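Local coordinates for protein apical membrane antigen 1 (PDB 4APM) that probably takes part in forming the moving junction through which the apicomplexan parasite Babesia divergens enters its host cell, at residues K145-F150 with G205-D210; I238-E243 with L325-E330. All blocks are in the same frame, centred on the assembly; numbering follows the deposited sequence.

Contact 1 (145-150 with 205-210) and contact 2 (238-243 with 325-330) lie on opposite sides of the chain's centre, their own centres about 31 Å apart and their nearest atoms about 21 Å apart. They follow in series along the chain: contact 1 closes before contact 2 opens. Each pairs neighbours within its own antiparallel sheet, strands 150-153 and 202-205 in the first, strands 242-245 and 325-329 in the second, and the two do not touch. The chain spans domains I, II and III of a membrane-anchored surface antigen; contact 1 probably belongs to domain I and contact 2 to domain II. Both lie away from the calcium ion bound at Gly120 and Asp122.

Contact 1: residues K145-F150 with G205-D210; sequences KYRYPF and GSSRVD
Phe150 and Gly205 form an antiparallel hydrogen-bonded pair, Phe150 N giving to Gly205 O and Gly205 N to Phe150 O, each N to O distance being 3.1 Å. With CG lying between the backbone N and the carbonyl carbon (chi1 75°), the Phe150 ring turns back over Gly205: Gly205 N lies over one face toward the rim, and Ser206 O approaches CE1 at the edge to 3.3 Å. Val209 adds its CG2 methyl near the ring plane, 4.0 Å from Phe150 CE1, while Ala130 and Ala133 of helix 125-134 also pack on the phenyl group. This pair sits at one end of the pairing of strands 150-153 and 202-205 in an antiparallel sheet. Just past it, 206-209 folds into a type I beta turn, steadied by an ST turn in which Ser206 OG accepts from Arg208 N. Beyond the paired residues a water bridges the two segments, donating to Lys145 O and accepting in the guanidinium plane from Arg208 NH2, 2.9 Å away; another donates to Tyr148 O. Ser207 OG rests against Arg147 CB at 3.7 Å, whereas the Arg147 guanidinium turns away, NE bonding Gly134 O and NH1 bonding Tyr146 O.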
loop_
_atom_site.group_PDB
_atom_site.type_symbol
_atom_site.label_atom_id
_atom_site.label_comp_id
_atom_site.label_asym_id
_atom_site.label_seq_id
_atom_site.Cartn_x
_atom_site.Cartn_y
_atom_site.Cartn_z
ATOM N N LYS A 145 -8.436 19.399 -17.725
ATOM C CA LYS A 145 -8.585 18.074 -17.144
ATOM C C LYS A 145 -7.800 17.972 -15.817
ATOM O O LYS A 145 -7.778 16.904 -15.161
ATOM C CB LYS A 145 -8.082 17.021 -18.130
ATOM C CG LYS A 145 -9.057 16.687 -19.246
ATOM C CD LYS A 145 -8.314 16.204 -20.483
ATOM C CE LYS A 145 -9.090 15.109 -21.202
ATOM N NZ LYS A 145 -8.851 15.120 -22.679
ATOM N N TYR A 146 -7.168 19.082 -15.422
ATOM C CA TYR A 146 -6.378 19.130 -14.192
ATOM C C TYR A 146 -7.269 19.001 -12.952
ATOM O O TYR A 146 -8.310 19.657 -12.852
ATOM C CB TYR A 146 -5.553 20.421 -14.125
ATOM C CG TYR A 146 -4.603 20.472 -12.947
ATOM C CD1 TYR A 146 -5.030 20.914 -11.723
ATOM C CD2 TYR A 146 -3.299 20.002 -13.058
ATOM C CE1 TYR A 146 -4.177 20.932 -10.639
ATOM C CE2 TYR A 146 -2.441 20.008 -11.983
ATOM C CZ TYR A 146 -2.889 20.467 -10.777
ATOM O OH TYR A 146 -2.054 20.475 -9.688
ATOM N N ARG A 147 -6.856 18.149 -12.015
ATOM C CA ARG A 147 -7.610 17.945 -10.773
ATOM C C ARG A 147 -6.673 17.863 -9.577
ATOM O O ARG A 147 -5.531 17.458 -9.709
ATOM C CB ARG A 147 -8.480 16.689 -10.852
ATOM C CG ARG A 147 -9.572 16.714 -11.932
ATOM C CD ARG A 147 -10.637 17.777 -11.680
ATOM N NE ARG A 147 -11.682 17.685 -12.693
ATOM C CZ ARG A 147 -11.710 18.408 -13.821
ATOM N NH1 ARG A 147 -10.790 19.340 -14.070
ATOM N NH2 ARG A 147 -12.668 18.200 -14.708
ATOM N N TYR A 148 -7.149 18.299 -8.417
ATOM C CA TYR A 148 -6.315 18.343 -7.213
ATOM C C TYR A 148 -6.380 16.975 -6.516
ATOM O O TYR A 148 -7.336 16.219 -6.739
ATOM C CB TYR A 148 -6.845 19.420 -6.276
ATOM C CG TYR A 148 -6.765 20.827 -6.814
ATOM C CD1 TYR A 148 -5.593 21.556 -6.702
ATOM C CD2 TYR A 148 -7.885 21.456 -7.369
ATOM C CE1 TYR A 148 -5.513 22.853 -7.155
ATOM C CE2 TYR A 148 -7.809 22.749 -7.854
ATOM C CZ TYR A 148 -6.615 23.441 -7.734
ATOM O OH TYR A 148 -6.505 24.735 -8.169
ATOM N N PRO A 149 -5.395 16.667 -5.639
ATOM C CA PRO A 149 -5.534 15.472 -4.805
ATOM C C PRO A 149 -6.534 15.676 -3.651
ATOM O O PRO A 149 -6.892 16.817 -3.321
ATOM C CB PRO A 149 -4.127 15.243 -4.261
ATOM C CG PRO A 149 -3.358 16.503 -4.513
ATOM C CD PRO A 149 -4.227 17.481 -5.255
ATOM N N PHE A 150 -6.998 14.572 -3.073
ATOM C CA PHE A 150 -7.782 14.594 -1.844
ATOM C C PHE A 150 -7.073 13.816 -0.708
ATOM O O PHE A 150 -6.164 13.035 -0.947
ATOM C CB PHE A 150 -9.147 13.987 -2.114
ATOM C CG PHE A 150 -9.126 12.483 -2.228
ATOM C CD1 PHE A 150 -8.888 11.872 -3.458
ATOM C CD2 PHE A 150 -9.297 11.674 -1.092
ATOM C CE1 PHE A 150 -8.869 10.499 -3.574
ATOM C CE2 PHE A 150 -9.249 10.297 -1.200
ATOM C CZ PHE A 150 -9.046 9.710 -2.445
ATOM N N GLY A 205 -5.175 10.331 -2.088
ATOM C CA GLY A 205 -5.394 9.788 -3.411
ATOM C C GLY A 205 -5.647 10.844 -4.441
ATOM O O GLY A 205 -5.646 12.048 -4.143
ATOM N N SER A 206 -5.931 10.378 -5.651
ATOM C CA SER A 206 -6.184 11.236 -6.756
ATOM C C SER A 206 -7.632 11.038 -7.145
ATOM O O SER A 206 -8.255 10.076 -6.738
ATOM C CB SER A 206 -5.274 10.833 -7.925
ATOM O OG SER A 206 -5.923 9.875 -8.732
ATOM N N SER A 207 -8.125 11.872 -8.044
ATOM C CA SER A 207 -9.520 11.789 -8.468
ATOM C C SER A 207 -9.798 10.559 -9.337
ATOM O O SER A 207 -10.930 10.304 -9.702
ATOM C CB SER A 207 -9.895 13.044 -9.215
ATOM O OG SER A 207 -9.222 13.076 -10.464
ATOM N N ARG A 208 -8.772 9.767 -9.625
ATOM C CA ARG A 208 -8.961 8.587 -10.441
ATOM C C ARG A 208 -9.052 7.303 -9.649
ATOM O O ARG A 208 -9.001 6.220 -10.206
ATOM C CB ARG A 208 -7.874 8.516 -11.488
ATOM C CG ARG A 208 -8.101 9.603 -12.506
ATOM C CD ARG A 208 -6.960 9.807 -13.454
ATOM N NE ARG A 208 -7.175 11.102 -14.087
ATOM C CZ ARG A 208 -6.480 11.568 -15.114
ATOM N NH1 ARG A 208 -5.505 10.842 -15.656
ATOM N NH2 ARG A 208 -6.789 12.753 -15.616
ATOM N N VAL A 209 -9.221 7.432 -8.342
ATOM C CA VAL A 209 -9.379 6.280 -7.483
ATOM C C VAL A 209 -10.541 5.419 -7.950
ATOM O O VAL A 209 -11.654 5.909 -8.181
ATOM C CB VAL A 209 -9.497 6.704 -6.006
ATOM C CG1 VAL A 209 -10.157 5.605 -5.154
ATOM C CG2 VAL A 209 -8.095 7.075 -5.491
ATOM N N ASP A 210 -10.208 4.167 -8.233
ATOM C CA ASP A 210 -11.158 3.100 -8.513
ATOM C C ASP A 210 -12.364 3.123 -7.524
ATOM O O ASP A 210 -12.169 3.077 -6.299
ATOM C CB ASP A 210 -10.381 1.756 -8.436
ATOM C CG ASP A 210 -11.135 0.606 -9.066
ATOM O OD1 ASP A 210 -12.359 0.755 -9.282
ATOM O OD2 ASP A 210 -10.513 -0.443 -9.345
HETATM O O HOH W 1 -8.893 14.551 -14.934
HETATM O O HOH W 2 -7.041 14.057 -8.279
#

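Contact 2: residues I238-E243 with L325-E330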
loop_
_atom_site.group_PDB
_atom_site.type_symbol
_atom_site.label_atom_id
_atom_site.label_comp_id
_atom_site.label_asym_id
_atom_site.label_seq_id
_atom_site.Cartn_x
_atom_site.Cartn_y
_atom_site.Cartn_z
ATOM N N ILE A 238 9.877 -14.568 -2.253
ATOM C CA ILE A 238 10.644 -13.606 -3.048
ATOM C C ILE A 238 11.812 -13.046 -2.230
ATOM O O ILE A 238 11.636 -12.653 -1.066
ATOM C CB ILE A 238 9.739 -12.447 -3.548
ATOM C CG1 ILE A 238 8.874 -12.912 -4.690
ATOM C CG2 ILE A 238 10.565 -11.253 -4.008
ATOM C CD1 ILE A 238 7.651 -12.051 -4.895
ATOM N N GLU A 239 12.989 -12.967 -2.851
ATOM C CA GLU A 239 14.199 -12.478 -2.175
ATOM C C GLU A 239 14.086 -10.992 -1.833
ATOM O O GLU A 239 13.429 -10.219 -2.538
ATOM C CB GLU A 239 15.438 -12.707 -3.047
ATOM C CG GLU A 239 15.361 -11.982 -4.377
ATOM C CD GLU A 239 16.683 -11.956 -5.120
ATOM O OE1 GLU A 239 17.692 -12.492 -4.595
ATOM O OE2 GLU A 239 16.710 -11.368 -6.224
ATOM N N SER A 240 14.727 -10.600 -0.746
ATOM C CA SER A 240 14.645 -9.234 -0.279
ATOM C C SER A 240 15.412 -8.339 -1.230
ATOM O O SER A 240 16.478 -8.725 -1.718
ATOM C CB SER A 240 15.246 -9.139 1.113
ATOM O OG SER A 240 14.771 -10.197 1.908
ATOM N N ALA A 241 14.876 -7.151 -1.503
ATOM C CA ALA A 241 15.683 -6.073 -2.067
ATOM C C ALA A 241 16.612 -5.550 -0.978
ATOM O O ALA A 241 17.788 -5.287 -1.216
ATOM C CB ALA A 241 14.791 -4.942 -2.608
ATOM N N PHE A 242 16.078 -5.377 0.224
ATOM C CA PHE A 242 16.924 -5.144 1.394
ATOM C C PHE A 242 16.124 -5.527 2.606
ATOM O O PHE A 242 14.917 -5.730 2.504
ATOM C CB PHE A 242 17.423 -3.686 1.472
ATOM C CG PHE A 242 16.353 -2.689 1.843
ATOM C CD1 PHE A 242 16.099 -2.381 3.182
ATOM C CD2 PHE A 242 15.599 -2.053 0.854
ATOM C CE1 PHE A 242 15.108 -1.477 3.525
ATOM C CE2 PHE A 242 14.607 -1.147 1.193
ATOM C CZ PHE A 242 14.356 -0.859 2.532
ATOM N N GLU A 243 16.811 -5.745 3.724
ATOM C CA GLU A 243 16.153 -6.169 4.952
ATOM C C GLU A 243 16.636 -5.344 6.111
ATOM O O GLU A 243 17.799 -4.923 6.126
ATOM C CB GLU A 243 16.485 -7.602 5.283
ATOM C CG GLU A 243 16.692 -8.510 4.105
ATOM C CD GLU A 243 16.761 -9.932 4.549
ATOM O OE1 GLU A 243 17.375 -10.181 5.611
ATOM O OE2 GLU A 243 16.117 -10.769 3.897
ATOM N N LEU A 325 11.909 -9.082 11.604
ATOM C CA LEU A 325 12.616 -8.828 10.369
ATOM C C LEU A 325 11.655 -8.329 9.279
ATOM O O LEU A 325 10.680 -8.998 8.931
ATOM C CB LEU A 325 13.437 -10.023 9.920
ATOM C CG LEU A 325 14.351 -9.805 8.704
ATOM C CD1 LEU A 325 15.519 -8.875 9.016
ATOM C CD2 LEU A 325 14.888 -11.137 8.234
ATOM N N CYS A 326 11.947 -7.137 8.772
ATOM C CA CYS A 326 11.211 -6.558 7.680
ATOM C C CYS A 326 11.982 -6.792 6.367
ATOM O O CYS A 326 13.078 -6.288 6.203
ATOM C CB CYS A 326 11.027 -5.056 7.923
ATOM S SG CYS A 326 10.144 -4.173 6.608
ATOM N N ARG A 327 11.417 -7.572 5.447
ATOM C CA ARG A 327 12.072 -7.792 4.161
ATOM C C ARG A 327 11.354 -7.016 3.057
ATOM O O ARG A 327 10.258 -7.388 2.659
ATOM C CB ARG A 327 12.123 -9.281 3.813
ATOM C CG ARG A 327 12.823 -10.160 4.850
ATOM C CD ARG A 327 13.178 -11.533 4.249
ATOM N NE ARG A 327 11.996 -12.257 3.752
ATOM C CZ ARG A 327 11.702 -12.470 2.460
ATOM N NH1 ARG A 327 12.515 -12.053 1.479
ATOM N NH2 ARG A 327 10.610 -13.151 2.143
ATOM N N VAL A 328 11.951 -5.938 2.571
ATOM C CA VAL A 328 11.337 -5.247 1.465
ATOM C C VAL A 328 11.755 -5.789 0.103
ATOM O O VAL A 328 12.889 -6.247 -0.071
ATOM C CB VAL A 328 11.220 -3.703 1.638
ATOM C CG1 VAL A 328 11.763 -3.223 2.974
ATOM C CG2 VAL A 328 11.697 -2.912 0.426
ATOM N N ILE A 329 10.762 -5.954 -0.769
ATOM C CA ILE A 329 10.943 -6.627 -2.049
ATOM C C ILE A 329 10.517 -5.748 -3.228
ATOM O O ILE A 329 9.754 -4.813 -3.077
ATOM C CB ILE A 329 10.192 -7.975 -2.119
ATOM C CG1 ILE A 329 8.676 -7.772 -1.941
ATOM C CG2 ILE A 329 10.799 -8.978 -1.126
ATOM C CD1 ILE A 329 7.837 -9.017 -2.182
ATOM N N GLU A 330 11.024 -6.069 -4.406
ATOM C CA GLU A 330 10.775 -5.234 -5.549
ATOM C C GLU A 330 10.259 -5.995 -6.756
ATOM O O GLU A 330 10.033 -5.395 -7.800
ATOM C CB GLU A 330 12.015 -4.415 -5.916
ATOM C CG GLU A 330 13.152 -5.208 -6.557
ATOM C CD GLU A 330 14.430 -4.386 -6.625
ATOM O OE1 GLU A 330 14.356 -3.132 -6.669
ATOM O OE2 GLU A 330 15.513 -4.988 -6.580
HETATM O O HOH W 3 12.787 -8.268 -4.311
#
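Leu325 touches Glu243 through its methyls, CD2 coming 3.7 Å from Glu243 OE1, at the start of an antiparallel pairing of strands 325-329 and 242-245 with a classic beta bulge at its Ala241 end, where Ala241 and Phe242 stand opposite Val328. Cys326 brings its carbonyl O close to Glu243 CA in a CA-H...O contact, and its sulfur is tied by a disulfide to Cys252. Arg327 and Glu243 make the non-hydrogen-bonded pair, and their side chains run side by side in the same direction. Glu243 OE2 lies against the CD methylene of Arg327, but the charges stay beyond salt-bridge distance, OE2 to Arg327 NE being 4.4 Å. Bent at chi3 (-59°), the arginine carries its head past the glutamate to Ile238 O, which NH1 meets in both the carbonyl and the guanidinium planes at 2.8 Å and 171°. The same NH1 also donates to Ser240 OG, and that hydroxyl donates to Glu243 OE2 in a very short bond, so the serine appears to link arginine to carboxylate. Val328 N donates to Phe242 O at 3.0 Å, while Val328 O collects both bulge amides, Ala241 N by a short but bent bond, Phe242 N by a weak one. On the other face of the sheet from Arg327, Val328 CG1 lies over the Phe242 ring in a CH-pi contact, 4.0 Å from the centroid, and CG2 reaches CE2. The side chain of Ile329 crosses that of Ile238 at about a right angle, its CG2 3.7 Å from Ile238 CG2. At Glu330 a water joins the segments, accepting from Glu330 N and donating to Glu239 O at 2.7 Å.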